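Local atomic coordinates of putative cytochrome P450 154A1 (Streptomyces coelicolor, PDB entry 1ODO), a protein that belongs to the cytochrome P450 family and binds a haem, protoporphyrin IX containing iron, inside a mainly helical fold. Residues 247-252 with 286-291; 291-296 with 392-397; 276-281 with 366-371. All coordinates share one frame; numbering follows the deposited sequence. Where two conformers were deposited one is given.

How the contacts relate
The touching residues of all three contacts are buried, so none is a surface contact, but their depth differs: the centres of contacts 1 and 2 lie about 6 and 9 Å from the centre of the chain, that of contact 3 about 17 Å. Contacts 1 and 2 share His291, both touch the haem, and are joined by Lys290: Lys290 NZ is 2.8 Å from Ser392 O and Lys290 N 2.9 Å from Ile394 O, both probable hydrogen bonds. Contact 1 combines methyl packing with a water bridge, contact 2 loop packing with a propionate grip. Contact 3, between 276-281 and 366-371, is purely aliphatic. Helix 275-285 runs from it towards the loop of contact 1.

Contact 1: residues 247-252 with 286-291; sequences TVNVID and EPAVKH. With HEM (protoporphyrin IX containing Fe), chain B.
The C-terminal half of the long central helix of the P450 fold, helix 247-260, which follows a break after helix 229-244, meets the loop after the K helix here: Asn249 and Val250 close on Ala288. The evidence for tight backbone approach is the 5.3 Å between Asn249 CA and Ala288 CA, and the methyl group of Ala288 is what fills that narrow gap. Its CB lies 3.7 Å from Asn249 CB, so the asparagine touches with the root of its side chain and not with its amide. On the neighbouring position, Val250 CG2 packs 3.9 Å from Ala288 CB. That branch stands beside the backbone N while CG1 is trans to it (chi1 -176°), which turns CG2 down to the porphyrin as well, 3.8 Å from the ring methyl CMC of the haem. Ala288 CB is itself 3.9 Å from the vinyl carbon CAC, and thus helix, loop and pyrrole C substituents form one apolar cluster. Thr247 OG1 comes to 3.6 Å from the same CMC.

The polar half of the contact is indirect. One water accepts a hydrogen bond from Asn249 ND2 at 2.8 Å and donates to Ala288 O, the two partners subtending about 93° at the water oxygen. At the other end of the amide, OD1 is hydrogen-bonded to Arg141 NH1, so the amide has a partner at both ends, which should fix its flip. The backbone of Ala288 also pairs with Asn396, bringing a third part of the chain to this loop. Such an alliance of central helix and post-K-helix loop at the edge of the porphyrin is typical of the P450 haem pocket.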
# COMPACT_ATOMS: atom_id res chain seq x y z
N THR A 247 -2.07 2.78 -3.92
CA THR A 247 -1.55 3.79 -4.85
C THR A 247 -2.35 5.09 -4.75
O THR A 247 -1.80 6.18 -4.90
CB THR A 247 -1.55 3.29 -6.32
OG1 THR A 247 -0.73 2.12 -6.43
CG2 THR A 247 -0.98 4.37 -7.24
N VAL A 248 -3.64 4.97 -4.48
CA VAL A 248 -4.51 6.13 -4.35
C VAL A 248 -3.94 7.10 -3.31
O VAL A 248 -3.97 8.31 -3.50
CB VAL A 248 -5.94 5.72 -3.91
CG1 VAL A 248 -5.87 4.86 -2.66
CG2 VAL A 248 -6.78 6.97 -3.65
N ASN A 249 -3.40 6.55 -2.23
CA ASN A 249 -2.83 7.37 -1.17
C ASN A 249 -1.53 8.06 -1.53
O ASN A 249 -1.23 9.14 -1.01
CB ASN A 249 -2.66 6.52 0.09
CG ASN A 249 -3.98 6.06 0.63
OD1 ASN A 249 -4.93 6.84 0.73
ND2 ASN A 249 -4.07 4.78 0.98
N VAL A 250 -0.75 7.46 -2.42
CA VAL A 250 0.50 8.07 -2.83
C VAL A 250 0.15 9.28 -3.69
O VAL A 250 0.77 10.33 -3.57
CB VAL A 250 1.37 7.09 -3.64
CG1 VAL A 250 2.71 7.74 -3.95
CG2 VAL A 250 1.57 5.80 -2.86
N ILE A 251 -0.84 9.13 -4.56
CA ILE A 251 -1.25 10.23 -5.43
C ILE A 251 -1.79 11.36 -4.55
O ILE A 251 -1.48 12.53 -4.74
CB ILE A 251 -2.34 9.78 -6.43
CG1 ILE A 251 -1.74 8.74 -7.39
CG2 ILE A 251 -2.89 10.99 -7.19
CD1 ILE A 251 -2.73 8.18 -8.41
N ASP A 252 -2.60 10.97 -3.57
CA ASP A 252 -3.22 11.88 -2.61
C ASP A 252 -2.14 12.70 -1.90
O ASP A 252 -2.12 13.93 -1.97
CB ASP A 252 -4.01 11.04 -1.59
CG ASP A 252 -4.55 11.85 -0.41
OD1 ASP A 252 -3.94 12.87 -0.02
OD2 ASP A 252 -5.59 11.45 0.16
N GLU A 286 5.40 10.46 3.52
CA GLU A 286 4.02 10.06 3.79
C GLU A 286 3.67 8.80 3.01
O GLU A 286 2.85 8.84 2.09
CB GLU A 286 3.05 11.19 3.44
CG GLU A 286 3.23 12.45 4.27
CD GLU A 286 2.81 12.29 5.72
OE1 GLU A 286 2.52 11.15 6.16
OE2 GLU A 286 2.78 13.31 6.44
N PRO A 287 4.30 7.67 3.35
CA PRO A 287 4.05 6.39 2.67
C PRO A 287 2.60 5.95 2.84
O PRO A 287 1.97 6.24 3.86
CB PRO A 287 5.05 5.44 3.34
CG PRO A 287 5.19 6.02 4.72
CD PRO A 287 5.27 7.51 4.45
N ALA A 288 2.07 5.24 1.85
CA ALA A 288 0.69 4.75 1.88
C ALA A 288 0.38 3.67 2.91
O ALA A 288 -0.76 3.56 3.37
CB ALA A 288 0.28 4.27 0.48
N VAL A 289 1.38 2.87 3.26
CA VAL A 289 1.20 1.80 4.25
C VAL A 289 2.09 2.12 5.45
O VAL A 289 3.32 2.05 5.36
CB VAL A 289 1.59 0.44 3.65
CG1 VAL A 289 1.49 -0.65 4.71
CG2 VAL A 289 0.67 0.12 2.48
N LYS A 290 1.48 2.46 6.57
CA LYS A 290 2.23 2.80 7.78
C LYS A 290 2.80 1.65 8.60
O LYS A 290 3.90 1.76 9.14
CB LYS A 290 1.36 3.68 8.69
CG LYS A 290 0.92 4.98 8.02
CD LYS A 290 -0.10 5.74 8.87
CE LYS A 290 -1.44 5.02 8.89
NZ LYS A 290 -2.45 5.76 9.71
N HIS A 291 2.05 0.56 8.69
CA HIS A 291 2.48 -0.62 9.45
C HIS A 291 2.12 -1.84 8.61
O HIS A 291 1.06 -1.85 7.97
CB HIS A 291 1.74 -0.69 10.79
CG HIS A 291 1.93 0.52 11.65
ND1 HIS A 291 3.06 0.73 12.40
CD2 HIS A 291 1.11 1.57 11.88
CE1 HIS A 291 2.94 1.87 13.07
NE2 HIS A 291 1.76 2.40 12.77
CHA HEM B . 3.71 -6.01 -0.95
CHB HEM B . 1.55 -5.60 -5.23
CHC HEM B . 1.37 -0.81 -4.69
CHD HEM B . 3.51 -1.24 -0.41
C1A HEM B . 3.16 -6.34 -2.16
C2A HEM B . 3.02 -7.69 -2.71
C3A HEM B . 2.41 -7.58 -3.90
C4A HEM B . 2.16 -6.16 -4.14
CMA HEM B . 2.03 -8.71 -4.87
CAA HEM B . 3.51 -8.97 -2.00
CBA HEM B . 5.00 -9.21 -2.26
CGA HEM B . 5.60 -10.45 -1.59
O1A HEM B . 5.14 -10.74 -0.44
O2A HEM B . 6.48 -11.07 -2.19
C1B HEM B . 1.30 -4.28 -5.46
C2B HEM B . 0.64 -3.76 -6.64
C3B HEM B . 0.58 -2.40 -6.50
C4B HEM B . 1.21 -2.08 -5.24
CMB HEM B . 0.11 -4.62 -7.81
CAB HEM B . -0.02 -1.35 -7.45
CBB HEM B . 0.70 -1.23 -8.80
C1C HEM B . 1.95 -0.51 -3.47
C2C HEM B . 2.08 0.85 -2.93
C3C HEM B . 2.68 0.74 -1.73
C4C HEM B . 2.92 -0.68 -1.52
CMC HEM B . 1.59 2.13 -3.69
CAC HEM B . 3.08 1.81 -0.68
CBC HEM B . 3.81 3.05 -1.20
C1D HEM B . 3.75 -2.56 -0.17
C2D HEM B . 4.36 -3.10 1.02
C3D HEM B . 4.41 -4.44 0.88
C4D HEM B . 3.84 -4.75 -0.41
CMD HEM B . 4.83 -2.25 2.22
CAD HEM B . 4.94 -5.44 1.92
CBD HEM B . 6.45 -5.48 2.18
CGD HEM B . 6.68 -6.49 3.28
O1D HEM B . 7.01 -6.09 4.40
O2D HEM B . 6.46 -7.69 2.99
NA HEM B . 2.63 -5.44 -3.06
NB HEM B . 1.63 -3.23 -4.61
NC HEM B . 2.47 -1.42 -2.59
ND HEM B . 3.43 -3.59 -1.05
FE HEM B . 2.56 -3.42 -2.82
O HOH W 1 -2.84 2.30 1.58

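Contact 2: residues 291-296 with 392-397; sequences HLPLRY and SLISNG. With HEM (protoporphyrin IX containing Fe), chain B.
A buried loop-to-strand packing contact beside the haem, where the chain entering strand 292-297 passes the loop 392-397 of the cytochrome P450 fold, is made first by His291 and Leu393. That strand lies between 314-317 and 58-59 in the mixed sheet. The contact is mainly van der Waals, and no hydrogen bond joins the two segments. The edge of the His291 imidazole faces Leu393 O, with CD2 3.3 Å from the oxygen, which lies in the ring plane and has no hydrogen-bonding partner in the model. Leu393 CD1 comes to the same carbon at 3.7 Å, and the two side chains cross at about a right angle. Both ring nitrogens are engaged elsewhere, ND1 with Ser318 OG and NE2 with Glu20 OE2, and this pair of bonds should fix the rotation of the ring.

Ile394 makes the second part of the contact. Its CG2 branch sits 3.8 Å from His291 O, a carbonyl likewise without a hydrogen-bonding partner, and its CD1 reaches over to Pro293 CD. Ser392 OG accepts from Ile394 N, an ST turn, and from Ser395 N, which extends it to an ST motif.

Farther along the strand, Arg295 serves the haem. Its chain is extended from CG to NE, carrying the guanidinium to the propionate with the carboxylate carbon CGD at its edge, in plane. NH1 donates to haem O1D at 2.8 Å (142° at the hydrogen), and NH2 donates to haem O2D at 2.9 Å with the straighter angle, 157°.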
# COMPACT_ATOMS: atom_id res chain seq x y z
N HIS A 291 2.05 0.56 8.69
CA HIS A 291 2.48 -0.62 9.45
C HIS A 291 2.12 -1.84 8.61
O HIS A 291 1.06 -1.85 7.97
CB HIS A 291 1.74 -0.69 10.79
CG HIS A 291 1.93 0.52 11.65
ND1 HIS A 291 3.06 0.73 12.40
CD2 HIS A 291 1.11 1.57 11.88
CE1 HIS A 291 2.94 1.87 13.07
NE2 HIS A 291 1.76 2.40 12.77
N LEU A 292 2.95 -2.87 8.66
CA LEU A 292 2.68 -4.08 7.88
C LEU A 292 2.52 -5.35 8.69
O LEU A 292 3.49 -5.91 9.19
CB LEU A 292 3.80 -4.27 6.84
CG LEU A 292 3.59 -5.17 5.61
CD1 LEU A 292 3.45 -6.63 6.01
CD2 LEU A 292 2.35 -4.69 4.86
N PRO A 293 1.28 -5.82 8.86
CA PRO A 293 1.05 -7.06 9.61
C PRO A 293 1.22 -8.22 8.62
O PRO A 293 0.70 -8.15 7.51
CB PRO A 293 -0.39 -6.91 10.08
CG PRO A 293 -1.03 -6.17 8.96
CD PRO A 293 0.01 -5.13 8.57
N LEU A 294 1.96 -9.26 8.98
CA LEU A 294 2.64 -9.39 10.26
C LEU A 294 3.75 -10.42 10.01
O LEU A 294 3.69 -11.18 9.05
CB LEU A 294 1.65 -9.92 11.31
CG LEU A 294 1.99 -9.82 12.79
CD1 LEU A 294 2.17 -8.35 13.18
CD2 LEU A 294 0.86 -10.45 13.61
N ARG A 295 4.77 -10.42 10.87
CA ARG A 295 5.87 -11.36 10.72
C ARG A 295 6.08 -12.07 12.05
O ARG A 295 5.58 -11.61 13.08
CB ARG A 295 7.15 -10.64 10.29
CG ARG A 295 7.20 -10.36 8.79
CD ARG A 295 8.48 -9.63 8.41
NE ARG A 295 8.70 -9.61 6.96
CZ ARG A 295 8.07 -8.82 6.10
NH1 ARG A 295 7.16 -7.95 6.52
NH2 ARG A 295 8.37 -8.89 4.81
N TYR A 296 6.80 -13.18 12.04
CA TYR A 296 7.04 -13.94 13.26
C TYR A 296 8.48 -14.42 13.37
O TYR A 296 9.14 -14.68 12.37
CB TYR A 296 6.09 -15.14 13.32
CG TYR A 296 4.75 -14.82 12.70
CD1 TYR A 296 4.51 -15.08 11.35
CD2 TYR A 296 3.79 -14.12 13.42
CE1 TYR A 296 3.34 -14.64 10.73
CE2 TYR A 296 2.62 -13.67 12.82
CZ TYR A 296 2.40 -13.93 11.47
OH TYR A 296 1.27 -13.44 10.87
N SER A 392 -7.76 4.58 9.34
CA SER A 392 -7.00 3.34 9.24
C SER A 392 -5.63 3.44 9.89
O SER A 392 -4.94 4.46 9.78
CB SER A 392 -6.83 2.95 7.77
OG SER A 392 -6.10 1.74 7.63
N LEU A 393 -5.24 2.36 10.56
CA LEU A 393 -3.95 2.29 11.23
C LEU A 393 -2.93 1.90 10.16
O LEU A 393 -1.73 2.10 10.32
CB LEU A 393 -4.00 1.22 12.32
CG LEU A 393 -2.70 0.80 13.02
CD1 LEU A 393 -2.08 1.99 13.73
CD2 LEU A 393 -3.01 -0.31 14.01
N ILE A 394 -3.43 1.36 9.05
CA ILE A 394 -2.57 0.94 7.94
C ILE A 394 -2.48 1.98 6.82
O ILE A 394 -1.39 2.46 6.51
CB ILE A 394 -3.06 -0.41 7.36
CG1 ILE A 394 -3.07 -1.47 8.46
CG2 ILE A 394 -2.16 -0.84 6.21
CD1 ILE A 394 -3.61 -2.82 8.03
N SER A 395 -3.62 2.31 6.21
CA SER A 395 -3.64 3.30 5.13
C SER A 395 -3.37 4.72 5.59
O SER A 395 -3.89 5.15 6.62
CB SER A 395 -4.98 3.25 4.40
OG SER A 395 -5.16 2.01 3.74
N ASN A 396 -2.57 5.45 4.82
CA ASN A 396 -2.22 6.83 5.13
C ASN A 396 -2.65 7.78 4.01
O ASN A 396 -1.95 7.95 3.01
CB ASN A 396 -0.70 6.93 5.36
CG ASN A 396 -0.24 8.36 5.63
OD1 ASN A 396 -0.97 9.17 6.18
ND2 ASN A 396 1.01 8.65 5.27
N GLY A 397 -3.83 8.37 4.17
CA GLY A 397 -4.33 9.29 3.16
C GLY A 397 -5.39 10.20 3.75
O GLY A 397 -5.73 10.09 4.92
CHA HEM B . 3.71 -6.01 -0.95
CHB HEM B . 1.55 -5.60 -5.23
CHC HEM B . 1.37 -0.81 -4.69
CHD HEM B . 3.51 -1.24 -0.41
C1A HEM B . 3.16 -6.34 -2.16
C2A HEM B . 3.02 -7.69 -2.71
C3A HEM B . 2.41 -7.58 -3.90
C4A HEM B . 2.16 -6.16 -4.14
CMA HEM B . 2.03 -8.71 -4.87
CAA HEM B . 3.51 -8.97 -2.00
CBA HEM B . 5.00 -9.21 -2.26
CGA HEM B . 5.60 -10.45 -1.59
O1A HEM B . 5.14 -10.74 -0.44
O2A HEM B . 6.48 -11.07 -2.19
C1B HEM B . 1.30 -4.28 -5.46
C2B HEM B . 0.64 -3.76 -6.64
C3B HEM B . 0.58 -2.40 -6.50
C4B HEM B . 1.21 -2.08 -5.24
CMB HEM B . 0.11 -4.62 -7.81
CAB HEM B . -0.02 -1.35 -7.45
CBB HEM B . 0.70 -1.23 -8.80
C1C HEM B . 1.95 -0.51 -3.47
C2C HEM B . 2.08 0.85 -2.93
C3C HEM B . 2.68 0.74 -1.73
C4C HEM B . 2.92 -0.68 -1.52
CMC HEM B . 1.59 2.13 -3.69
CAC HEM B . 3.08 1.81 -0.68
CBC HEM B . 3.81 3.05 -1.20
C1D HEM B . 3.75 -2.56 -0.17
C2D HEM B . 4.36 -3.10 1.02
C3D HEM B . 4.41 -4.44 0.88
C4D HEM B . 3.84 -4.75 -0.41
CMD HEM B . 4.83 -2.25 2.22
CAD HEM B . 4.94 -5.44 1.92
CBD HEM B . 6.45 -5.48 2.18
CGD HEM B . 6.68 -6.49 3.28
O1D HEM B . 7.01 -6.09 4.40
O2D HEM B . 6.46 -7.69 2.99
NA HEM B . 2.63 -5.44 -3.06
NB HEM B . 1.63 -3.23 -4.61
NC HEM B . 2.47 -1.42 -2.59
ND HEM B . 3.43 -3.59 -1.05
FE HEM B . 2.56 -3.42 -2.82

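Contact 3: residues 276-281 with 366-371; sequences ADVVEE and LALESL
No flat group takes part where Val278 and Val279 meet Leu368: no ring, side-chain amide or carboxylate touches across this interface, hence there is neither face nor edge to assign, and the contact is made by branched aliphatic ends alone. A single methyl of the leucine does the touching. Leu368 CD1 lies 3.8 Å from Val279 CG2 and 4.2 Å from Val278 CG1, and the two valine methyls subtend about 83° at CD1. They approach from well-separated directions, one from each of two consecutive residues. The leucine reaches them because its CG is trans to the carbonyl carbon (chi1 -68°) and CD1 continues the chain outward (chi2 179°), pointing the methyl straight at the opposite helix. On Val279 the contacting CG2 is the branch beside the backbone N.

The backbones stay well apart, Val279 CA and Leu368 CA being 8.9 Å from each other, so the side chains span the whole gap between the helices, and the two segments bury only 82 Å² between them. In the P450 fold these are the K helix, 275-285, and the L helix, 357-374. The K helix carries the family's ExxR motif: Glu281 OE1 forms a salt bridge with Arg284 NE, and Glu281 OE2 one with Arg339 NE, completing the Glu-Arg-Arg triad characteristic of these proteins.

Helix 247-260 also packs here, with Val278 on its Leu258 and Leu368 on its Ala254 and Val255. The same two helices, K and L, are also joined by the salt bridge of Glu280 OE1 with Arg361 NE.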
# COMPACT_ATOMS: atom_id res chain seq x y z
N ALA A 276 9.76 12.30 -10.43
CA ALA A 276 10.18 11.07 -9.79
C ALA A 276 10.75 11.38 -8.41
O ALA A 276 10.51 10.65 -7.45
CB ALA A 276 11.23 10.34 -10.65
N ASP A 277 11.52 12.46 -8.30
CA ASP A 277 12.10 12.83 -7.01
C ASP A 277 10.98 13.15 -6.02
O ASP A 277 11.07 12.81 -4.84
CB ASP A 277 12.99 14.07 -7.13
CG ASP A 277 14.26 13.81 -7.92
OD1 ASP A 277 14.77 12.67 -7.89
OD2 ASP A 277 14.76 14.77 -8.55
N VAL A 278 9.94 13.82 -6.51
CA VAL A 278 8.82 14.17 -5.65
C VAL A 278 8.10 12.92 -5.17
O VAL A 278 7.67 12.84 -4.02
CB VAL A 278 7.82 15.09 -6.39
CG1 VAL A 278 6.54 15.24 -5.57
CG2 VAL A 278 8.45 16.45 -6.61
N VAL A 279 7.97 11.93 -6.05
CA VAL A 279 7.30 10.69 -5.69
C VAL A 279 8.13 9.94 -4.64
O VAL A 279 7.57 9.41 -3.68
CB VAL A 279 7.06 9.80 -6.93
CG1 VAL A 279 6.62 8.40 -6.51
CG2 VAL A 279 5.96 10.44 -7.79
N GLU A 280 9.45 9.91 -4.82
CA GLU A 280 10.29 9.22 -3.85
C GLU A 280 10.26 9.87 -2.48
O GLU A 280 10.26 9.19 -1.46
CB GLU A 280 11.74 9.14 -4.35
CG GLU A 280 11.91 8.20 -5.53
CD GLU A 280 11.25 6.85 -5.29
OE1 GLU A 280 10.37 6.46 -6.08
OE2 GLU A 280 11.61 6.19 -4.29
N GLU A 281 10.22 11.20 -2.44
CA GLU A 281 10.18 11.88 -1.16
C GLU A 281 8.80 11.71 -0.52
O GLU A 281 8.67 11.70 0.70
CB GLU A 281 10.51 13.37 -1.31
CG GLU A 281 10.41 14.15 -0.00
CD GLU A 281 11.49 13.78 1.02
OE1 GLU A 281 12.09 12.69 0.91
OE2 GLU A 281 11.73 14.59 1.93
N LEU A 366 3.33 9.80 -13.67
CA LEU A 366 2.56 10.19 -14.84
C LEU A 366 1.37 11.07 -14.44
O LEU A 366 1.08 12.08 -15.09
CB LEU A 366 2.05 8.96 -15.59
CG LEU A 366 3.08 8.22 -16.46
CD1 LEU A 366 2.43 7.00 -17.08
CD2 LEU A 366 3.60 9.16 -17.55
N ALA A 367 0.67 10.67 -13.38
CA ALA A 367 -0.48 11.42 -12.91
C ALA A 367 -0.07 12.84 -12.54
O ALA A 367 -0.73 13.81 -12.93
CB ALA A 367 -1.12 10.72 -11.72
N LEU A 368 1.02 12.98 -11.79
CA LEU A 368 1.48 14.30 -11.38
C LEU A 368 1.81 15.19 -12.57
O LEU A 368 1.37 16.34 -12.64
CB LEU A 368 2.72 14.19 -10.49
CG LEU A 368 2.52 13.57 -9.10
CD1 LEU A 368 3.85 13.53 -8.37
CD2 LEU A 368 1.49 14.38 -8.31
N GLU A 369 2.60 14.66 -13.50
CA GLU A 369 3.00 15.39 -14.69
C GLU A 369 1.80 15.90 -15.48
O GLU A 369 1.74 17.08 -15.85
CB GLU A 369 3.86 14.50 -15.59
CG GLU A 369 4.26 15.14 -16.90
CD GLU A 369 5.22 14.28 -17.70
OE1 GLU A 369 4.92 13.10 -17.94
OE2 GLU A 369 6.29 14.80 -18.09
N SER A 370 0.84 15.02 -15.72
CA SER A 370 -0.36 15.37 -16.47
C SER A 370 -1.24 16.38 -15.73
O SER A 370 -1.68 17.37 -16.31
CB SER A 370 -1.17 14.10 -16.77
OG SER A 370 -2.34 14.39 -17.52
N LEU A 371 -1.48 16.13 -14.44
CA LEU A 371 -2.30 17.01 -13.63
C LEU A 371 -1.77 18.45 -13.53
O LEU A 371 -2.49 19.40 -13.85
CB LEU A 371 -2.44 16.43 -12.22
CG LEU A 371 -3.30 17.25 -11.24
CD1 LEU A 371 -4.74 17.27 -11.72
CD2 LEU A 371 -3.21 16.65 -9.85